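Side-chain contacts in Pab-dependent poly(a)-specific ribonuclease subunit PAN2 (Neurospora crassa, PDB 4CZX), which probably shortens mRNA poly(A) tails as catalytic subunit of the PAN deadenylation complex, this chain being its N-terminal WD40 domain: residues V85-L88 / V93-A96; S118-S121 / S125-L128. All coordinates share one frame; numbering follows the deposited sequence. Where two conformers were deposited one is given.

Contact 1: V85-L88 / V93-A96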
# COMPACT_ATOMS: atom_id res chain seq x y z
N VAL A 85 3.45 -28.16 -11.91
CA VAL A 85 4.86 -28.11 -11.55
C VAL A 85 5.00 -28.14 -10.04
O VAL A 85 4.26 -27.46 -9.33
CB VAL A 85 5.53 -26.84 -12.10
CG1 VAL A 85 7.06 -26.83 -11.76
CG2 VAL A 85 5.27 -26.73 -13.60
N ILE A 86 5.97 -28.91 -9.56
CA ILE A 86 6.29 -28.92 -8.14
C ILE A 86 7.55 -28.10 -7.89
O ILE A 86 8.55 -28.22 -8.61
CB ILE A 86 6.47 -30.35 -7.60
CG1 ILE A 86 5.31 -31.24 -8.09
CG2 ILE A 86 6.54 -30.37 -6.07
CD1 ILE A 86 5.44 -32.68 -7.66
N PHE A 87 7.47 -27.23 -6.90
CA PHE A 87 8.53 -26.26 -6.57
C PHE A 87 9.03 -26.51 -5.16
O PHE A 87 8.22 -26.60 -4.23
CB PHE A 87 8.01 -24.82 -6.68
CG PHE A 87 7.31 -24.50 -7.98
CD1 PHE A 87 5.93 -24.67 -8.11
CD2 PHE A 87 8.02 -23.97 -9.04
CE1 PHE A 87 5.27 -24.34 -9.32
CE2 PHE A 87 7.39 -23.63 -10.23
CZ PHE A 87 6.00 -23.82 -10.38
N LEU A 88 10.34 -26.57 -4.97
CA LEU A 88 10.90 -26.80 -3.64
C LEU A 88 11.66 -25.57 -3.14
O LEU A 88 12.51 -25.02 -3.84
CB LEU A 88 11.84 -28.02 -3.62
CG LEU A 88 12.32 -28.42 -2.21
CD1 LEU A 88 12.43 -29.93 -2.09
CD2 LEU A 88 13.67 -27.78 -1.82
N VAL A 93 7.04 -26.93 0.16
CA VAL A 93 6.90 -27.50 -1.17
C VAL A 93 5.60 -26.94 -1.72
O VAL A 93 4.60 -26.88 -1.01
CB VAL A 93 6.87 -29.04 -1.13
CG1 VAL A 93 6.80 -29.61 -2.55
CG2 VAL A 93 8.08 -29.59 -0.38
N TYR A 94 5.63 -26.51 -2.98
CA TYR A 94 4.49 -25.84 -3.60
C TYR A 94 4.17 -26.52 -4.91
O TYR A 94 5.07 -26.91 -5.64
CB TYR A 94 4.80 -24.36 -3.82
CG TYR A 94 3.66 -23.55 -4.41
CD1 TYR A 94 2.49 -23.36 -3.69
CD2 TYR A 94 3.79 -22.95 -5.65
CE1 TYR A 94 1.43 -22.61 -4.22
CE2 TYR A 94 2.73 -22.18 -6.19
CZ TYR A 94 1.57 -22.03 -5.46
OH TYR A 94 0.53 -21.28 -5.99
N MET A 95 2.88 -26.64 -5.23
CA MET A 95 2.49 -27.16 -6.53
C MET A 95 1.46 -26.25 -7.18
O MET A 95 0.50 -25.84 -6.54
CB MET A 95 1.93 -28.57 -6.42
CG MET A 95 1.62 -29.16 -7.78
SD MET A 95 1.08 -30.87 -7.72
CE MET A 95 0.80 -31.15 -9.46
N ALA A 96 1.67 -25.94 -8.45
CA ALA A 96 0.76 -25.07 -9.18
C ALA A 96 0.65 -25.56 -10.60
O ALA A 96 1.57 -26.22 -11.10
CB ALA A 96 1.24 -23.62 -9.15
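V85 and F87 exchange backbone hydrogen bonds with A96 and Y94, two reciprocal pairs in an antiparallel register. V85 N gives to A96 O at 2.8 Å, and A96 N returns a bond to V85 O at 3.1 Å. One pair further along, F87 N reaches Y94 O at 2.7 Å while Y94 N gives to F87 O at 2.9 Å. All four N-H...O angles exceed 160°, so the donors are well used. Three of the acceptors also take a CA-H...O contact; the one from M95 CA to V85 O measures 3.3 Å. The intervening residues turn their backbone polar groups to the outer strands: I86 bonds with L79, L88 with Q77, V93 with I106 and M95 with I103.

Side chains alternate between the two faces. On one, the I86 and V93 side chains cross at an angle, CG2 of I86 lying 3.6 Å from CG1 of V93, and M117 of strand 114-119 packs on I86. On the other, the F87 and Y94 side chains lie side by side and point the same way, CD1 of F87 standing 3.7 Å from CD2 of Y94. F87 holds CG beside its own backbone N (chi1 -51°), which brings the ring edge over the partner strand: Y94 O and A96 N lie near the ring plane, and CE1 approaches A96 CB at 4.1 Å. V85 CG1 sits above one face of this ring, toward its rim. I67 touches both aromatic side chains, and Y94 also meets an aromatic ring on the chain of another protein in the assembly edge-to-face.

Paired in this way, strands 85-88 and 93-96 form the central hairpin of a four-stranded antiparallel sheet between strands 77-80 and 102-106, a blade of the WD40 beta-propeller.

Contact 2: S118-S121 / S125-L128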
# COMPACT_ATOMS: atom_id res chain seq x y z
N SER A 118 12.71 -35.92 -5.19
CA SER A 118 12.67 -36.87 -6.29
C SER A 118 11.37 -37.65 -6.26
O SER A 118 10.68 -37.69 -5.24
CB SER A 118 13.86 -37.84 -6.21
OG SER A 118 13.67 -38.77 -5.16
N PHE A 119 11.06 -38.31 -7.36
CA PHE A 119 10.00 -39.29 -7.35
C PHE A 119 10.49 -40.54 -6.62
O PHE A 119 11.67 -40.62 -6.24
CB PHE A 119 9.53 -39.58 -8.77
CG PHE A 119 8.96 -38.37 -9.46
CD1 PHE A 119 7.76 -37.83 -9.04
CD2 PHE A 119 9.65 -37.75 -10.49
CE1 PHE A 119 7.23 -36.70 -9.64
CE2 PHE A 119 9.13 -36.61 -11.09
CZ PHE A 119 7.91 -36.09 -10.68
N THR A 120 9.59 -41.49 -6.41
CA THR A 120 9.92 -42.69 -5.66
C THR A 120 9.48 -43.90 -6.47
O THR A 120 9.67 -43.93 -7.68
CB THR A 120 9.24 -42.69 -4.26
OG1 THR A 120 7.82 -42.79 -4.40
CG2 THR A 120 9.59 -41.40 -3.49
N SER A 121 8.89 -44.89 -5.81
CA SER A 121 8.51 -46.12 -6.50
C SER A 121 7.11 -46.02 -7.11
O SER A 121 6.59 -47.00 -7.65
CB SER A 121 8.57 -47.31 -5.55
OG SER A 121 7.56 -47.22 -4.56
N SER A 125 3.08 -40.07 -8.50
CA SER A 125 2.08 -39.91 -7.44
C SER A 125 2.71 -39.53 -6.10
O SER A 125 2.02 -39.10 -5.18
CB SER A 125 1.27 -41.19 -7.28
OG SER A 125 0.76 -41.65 -8.52
N GLU A 126 4.03 -39.73 -5.98
CA GLU A 126 4.70 -39.54 -4.70
C GLU A 126 6.11 -38.96 -4.84
O GLU A 126 6.85 -39.32 -5.76
CB GLU A 126 4.76 -40.87 -3.95
CG GLU A 126 5.32 -40.82 -2.54
CD GLU A 126 5.41 -42.19 -1.88
OE1 GLU A 126 6.43 -42.89 -2.06
OE2 GLU A 126 4.45 -42.58 -1.17
N ILE A 127 6.48 -38.07 -3.94
CA ILE A 127 7.84 -37.56 -3.92
C ILE A 127 8.51 -37.72 -2.56
O ILE A 127 7.85 -37.81 -1.53
CB ILE A 127 7.91 -36.07 -4.32
CG1 ILE A 127 7.02 -35.22 -3.41
CG2 ILE A 127 7.57 -35.89 -5.78
CD1 ILE A 127 7.10 -33.73 -3.71
N LEU A 128 9.83 -37.78 -2.59
CA LEU A 128 10.66 -37.75 -1.39
C LEU A 128 11.33 -36.39 -1.32
O LEU A 128 11.85 -35.92 -2.32
CB LEU A 128 11.70 -38.87 -1.44
CG LEU A 128 12.76 -38.87 -0.33
CD1 LEU A 128 12.16 -39.26 1.02
CD2 LEU A 128 13.91 -39.83 -0.70
O HOH W 1 6.90 -41.73 -7.18
O HOH W 2 8.15 -45.67 -2.61
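T120 turns OG1 between its backbone N and carbonyl carbon (chi1 67°), and E126 places CG opposite its own N (chi1 -175°) with the chain extended beyond, so the two side chains cross near a right angle. They meet at the turn end of a beta hairpin in a WD40 propeller blade, beyond the hydrogen-bonded pair S118-L128. There L128 N gives to S118 O at 2.8 Å. T120 OG1 donates to E126 OE1 at 2.7 Å, arriving on the anti side of the carboxylate and 27° out of its plane; water 2 donates a weak bond to OE1, and the other oxygen, OE2, forms a salt bridge with K122. A valine in place of T120 would probably cost OE1 the hydroxyl donor and leave the carboxylate less firmly fixed in rotation. The backbones have separated here, and water 1 fills in, accepting from T120 N at 2.8 Å and donating to E126 O at 2.8 Å. Across the hairpin, F119 CD1 touches I127 CG2 at 3.8 Å. S118 OG, meanwhile, donates to F119 O at 2.9 Å, tilted from that carbonyl's plane.

Overall arrangement
Contact 1 closes before contact 2 opens along the chain, and they lie about 13 Å apart, centre to centre. They belong to successive four-stranded antiparallel sheets: contact 1 pairs the two central strands of one, in the second predicted WD repeat, whereas contact 2 joins the first two strands of the next, in the third. The sheets meet where I127 CD1 approaches I86 CG2 at 4.1 Å and V93 CG1 at 4.3 Å, an apolar junction between neighbouring blades. Both contacts are buried, their centres about 15 and 16 Å from that of the chain. Hydrogen bonds hold each of these two blades together, and apolar side chains join them.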